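Local coordinates for protein cadherin-23 (Mus musculus, PDB 5UZ8) that probably serves in calcium-dependent cell adhesion and in the mechanotransduction of hearing, as a long chain of cadherin repeats joined by calcium-binding linkers, at residues T13-R18 and A98-Y103. Residues are numbered along the deposited sequence; the frame is centred on the assembly and turned at random. Where two conformers were deposited one is given.
Sequences TYYTER and AEIPVY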
ATOM      1  N   THR A  13      10.988  49.467  13.272  1.00 18.84           N
ATOM      2  CA  THR A  13       9.625  49.615  12.755  0.50 19.31           C
ATOM      3  C   THR A  13       8.691  48.551  13.307  1.00 18.34           C
ATOM      4  O   THR A  13       7.548  48.850  13.611  1.00 18.42           O
ATOM      5  CB  THR A  13       9.585  49.541  11.223  0.50 20.12           C
ATOM      6  OG1 THR A  13      10.248  48.349  10.792  0.50 19.84           O
ATOM      7  CG2 THR A  13      10.247  50.753  10.632  0.50 21.52           C
ATOM      8  N   TYR A  14       9.195  47.320  13.397  1.00 17.95           N
ATOM      9  CA  TYR A  14       8.494  46.175  13.975  1.00 17.79           C
ATOM     10  C   TYR A  14       9.532  45.138  14.385  1.00 17.43           C
ATOM     11  O   TYR A  14      10.671  45.181  13.904  1.00 17.48           O
ATOM     12  CB  TYR A  14       7.502  45.545  12.965  1.00 18.73           C
ATOM     13  CG  TYR A  14       8.162  45.058  11.692  1.00 19.85           C
ATOM     14  CD1 TYR A  14       8.804  43.815  11.647  1.00 20.04           C
ATOM     15  CD2 TYR A  14       8.121  45.813  10.511  1.00 22.02           C
ATOM     16  CE1 TYR A  14       9.430  43.375  10.478  1.00 21.38           C
ATOM     17  CE2 TYR A  14       8.726  45.353   9.347  1.00 22.86           C
ATOM     18  CZ  TYR A  14       9.378  44.134   9.357  1.00 22.56           C
ATOM     19  OH  TYR A  14      10.010  43.643   8.228  1.00 26.04           O
ATOM     20  N   TYR A  15       9.134  44.211  15.253  1.00 17.03           N
ATOM     21  CA  TYR A  15       9.968  43.065  15.614  1.00 17.23           C
ATOM     22  C   TYR A  15       9.513  41.783  14.931  1.00 17.21           C
ATOM     23  O   TYR A  15       8.327  41.587  14.677  1.00 16.59           O
ATOM     24  CB  TYR A  15       9.931  42.813  17.109  1.00 17.36           C
ATOM     25  CG  TYR A  15      10.508  43.899  17.985  1.00 18.36           C
ATOM     26  CD1 TYR A  15      11.879  44.039  18.147  1.00 19.14           C
ATOM     27  CD2 TYR A  15       9.668  44.741  18.719  1.00 18.69           C
ATOM     28  CE1 TYR A  15      12.403  45.011  18.997  1.00 20.19           C
ATOM     29  CE2 TYR A  15      10.186  45.717  19.553  1.00 19.56           C
ATOM     30  CZ  TYR A  15      11.542  45.857  19.691  1.00 20.00           C
ATOM     31  OH  TYR A  15      12.055  46.823  20.548  1.00 21.00           O
ATOM     32  N   THR A  16      10.462  40.899  14.637  1.00 17.92           N
ATOM     33  CA  THR A  16      10.105  39.587  14.149  1.00 18.62           C
ATOM     34  C   THR A  16      11.082  38.530  14.671  1.00 19.32           C
ATOM     35  O   THR A  16      12.249  38.821  14.965  1.00 18.19           O
ATOM     36  CB  THR A  16       9.995  39.569  12.620  1.00 20.20           C
ATOM     37  OG1 THR A  16       9.413  38.325  12.187  1.00 21.26           O
ATOM     38  CG2 THR A  16      11.394  39.750  11.958  1.00 20.77           C
ATOM     39  N   GLU A  17      10.580  37.300  14.793  1.00 19.82           N
ATOM     40  CA  GLU A  17      11.393  36.176  15.208  1.00 20.61           C
ATOM     41  C   GLU A  17      10.710  34.917  14.651  1.00 20.13           C
ATOM     42  O   GLU A  17       9.477  34.870  14.528  1.00 18.13           O
ATOM     43  CB  GLU A  17      11.430  36.174  16.742  1.00 23.21           C
ATOM     44  CG  GLU A  17      12.662  35.694  17.438  1.00 27.23           C
ATOM     45  CD  GLU A  17      13.933  36.467  17.132  1.00 31.97           C
ATOM     46  OE1 GLU A  17      14.140  37.616  17.601  1.00 37.79           O
ATOM     47  OE2 GLU A  17      14.768  35.875  16.458  1.00 36.56           O
ATOM     48  N   ARG A  18      11.516  33.924  14.307  1.00 19.79           N
ATOM     49  CA  ARG A  18      11.019  32.590  13.996  1.00 20.65           C
ATOM     50  C   ARG A  18      10.778  31.777  15.261  1.00 19.38           C
ATOM     51  O   ARG A  18      11.547  31.874  16.233  1.00 18.51           O
ATOM     52  CB  ARG A  18      12.009  31.869  13.095  1.00 23.13           C
ATOM     53  CG  ARG A  18      12.087  32.469  11.714  1.00 25.94           C
ATOM     54  CD  ARG A  18      13.424  32.181  11.047  1.00 30.25           C
ATOM     55  NE  ARG A  18      13.595  30.766  10.727  1.00 33.67           N
ATOM     56  CZ  ARG A  18      13.015  30.125   9.704  1.00 36.51           C
ATOM     57  NH1 ARG A  18      12.164  30.750   8.884  1.00 39.71           N
ATOM     58  NH2 ARG A  18      13.275  28.827   9.505  1.00 38.14           N
ATOM     59  N   ALA A  98       4.434  53.948  24.047  1.00 28.81           N
ATOM     60  CA  ALA A  98       4.619  53.646  22.651  1.00 27.31           C
ATOM     61  C   ALA A  98       4.152  52.218  22.424  1.00 25.22           C
ATOM     62  O   ALA A  98       4.105  51.428  23.357  1.00 23.89           O
ATOM     63  CB  ALA A  98       6.082  53.758  22.279  1.00 26.87           C
ATOM     64  N   GLU A  99       3.812  51.930  21.170  1.00 24.35           N
ATOM     65  CA  GLU A  99       3.347  50.630  20.756  1.00 23.19           C
ATOM     66  C   GLU A  99       4.048  50.210  19.488  1.00 21.94           C
ATOM     67  O   GLU A  99       4.407  51.038  18.670  1.00 22.26           O
ATOM     68  CB  GLU A  99       1.851  50.673  20.518  1.00 24.52           C
ATOM     69  CG  GLU A  99       1.072  50.727  21.819  1.00 26.13           C
ATOM     70  CD  GLU A  99      -0.425  50.701  21.632  1.00 27.74           C
ATOM     71  OE1 GLU A  99      -0.903  50.386  20.517  1.00 28.13           O
ATOM     72  OE2 GLU A  99      -1.118  50.976  22.626  1.00 29.84           O
ATOM     73  N   ILE A 100       4.247  48.914  19.333  1.00 20.17           N
ATOM     74  CA  ILE A 100       4.919  48.408  18.161  1.00 19.60           C
ATOM     75  C   ILE A 100       4.397  47.015  17.816  1.00 18.65           C
ATOM     76  O   ILE A 100       4.057  46.249  18.719  1.00 17.90           O
ATOM     77  CB  ILE A 100       6.438  48.393  18.394  1.00 18.97           C
ATOM     78  CG1 ILE A 100       7.187  48.099  17.093  1.00 18.95           C
ATOM     79  CG2 ILE A 100       6.840  47.435  19.503  1.00 18.14           C
ATOM     80  CD1 ILE A 100       8.669  48.363  17.185  1.00 19.39           C
ATOM     81  N   PRO A 101       4.359  46.670  16.522  1.00 19.14           N
ATOM     82  CA  PRO A 101       3.948  45.318  16.168  1.00 18.17           C
ATOM     83  C   PRO A 101       5.048  44.297  16.304  1.00 17.03           C
ATOM     84  O   PRO A 101       6.253  44.603  16.093  1.00 16.76           O
ATOM     85  CB  PRO A 101       3.508  45.428  14.696  1.00 19.15           C
ATOM     86  CG  PRO A 101       3.665  46.839  14.302  1.00 20.53           C
ATOM     87  CD  PRO A 101       4.449  47.549  15.339  1.00 20.66           C
ATOM     88  N   VAL A 102       4.618  43.079  16.611  1.00 15.93           N
ATOM     89  CA  VAL A 102       5.480  41.908  16.599  1.00 15.56           C
ATOM     90  C   VAL A 102       4.882  40.867  15.668  1.00 15.56           C
ATOM     91  O   VAL A 102       3.664  40.631  15.679  1.00 15.19           O
ATOM     92  CB  VAL A 102       5.708  41.317  18.015  1.00 15.27           C
ATOM     93  CG1 VAL A 102       6.622  40.094  17.947  1.00 14.98           C
ATOM     94  CG2 VAL A 102       6.338  42.357  18.941  1.00 16.11           C
ATOM     95  N   TYR A 103       5.752  40.254  14.868  1.00 15.73           N
ATOM     96  CA  TYR A 103       5.339  39.210  13.921  1.00 16.16           C
ATOM     97  C   TYR A 103       6.207  37.961  14.182  1.00 15.81           C
ATOM     98  O   TYR A 103       7.389  37.942  13.820  1.00 15.44           O
ATOM     99  CB  TYR A 103       5.498  39.675  12.473  1.00 17.19           C
ATOM    100  CG  TYR A 103       4.795  40.980  12.116  1.00 18.25           C
ATOM    101  CD1 TYR A 103       3.419  41.035  11.934  1.00 19.59           C
ATOM    102  CD2 TYR A 103       5.514  42.153  11.932  1.00 19.11           C
ATOM    103  CE1 TYR A 103       2.771  42.220  11.597  1.00 20.75           C
ATOM    104  CE2 TYR A 103       4.879  43.345  11.623  1.00 20.07           C
ATOM    105  CZ  TYR A 103       3.519  43.378  11.452  1.00 20.99           C
ATOM    106  OH  TYR A 103       2.921  44.562  11.092  1.00 22.96           O
TER
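The ring of Tyr-103 turns its CD2-CE2 edge toward a face of Tyr-14 in an offset edge-to-face pair, centroids 5.4 Å apart and planes at 75°. CE2 lies 3.7 Å from CG of Tyr-14, which sits in the plane of the Tyr-103 ring. Tyr-14 reaches this place because its chi1 of 59° sets CG between the backbone N and the carbonyl carbon, which stands the ring over its own chain, where the edge of Tyr-103 can reach it. Tyrosine suits such a partly exposed face: its ring supplies apolar surface for packing, and its hydroxyl tolerates solvent. On the other side, the Tyr-15 ring receives a methyl at its edge: CG2 of Ile-100 comes within 3.8 Å of CE2, near the ring plane, and the two side chains cross at about a right angle. Val-102 presents CG2 to CB of Tyr-15, its compact branched side chain fitting a buried strand position.

Between these two layers of side chains the backbones pair in parallel. Tyr-15 N gives a nearly straight bond to Pro-101 O (3.0 Å, 167°), and Tyr-15 O accepts from Tyr-103 N at 2.9 Å. Pro-101, lacking an N-H, can still take part through its carbonyl. Thr-16 adds a side-chain bond: with OG1 anti to its own N, the hydroxyl donates to Tyr-103 O at 2.6 Å, an oxygen that also takes a weak bond from Glu-17 N.

Parallel pairing of the second half of the split first strand (A') with the last strand (G) is characteristic of the Greek-key cadherin repeat. Strand 15-20 forms one border of the mixed sheet, while strand 97-107 also pairs antiparallel with strand 81-89. Across the sandwich, Tyr-15 and Val-102 pack on Ile-30 of strand 28-35, and the Tyr-15 hydroxyl bonds to Lys-8 O.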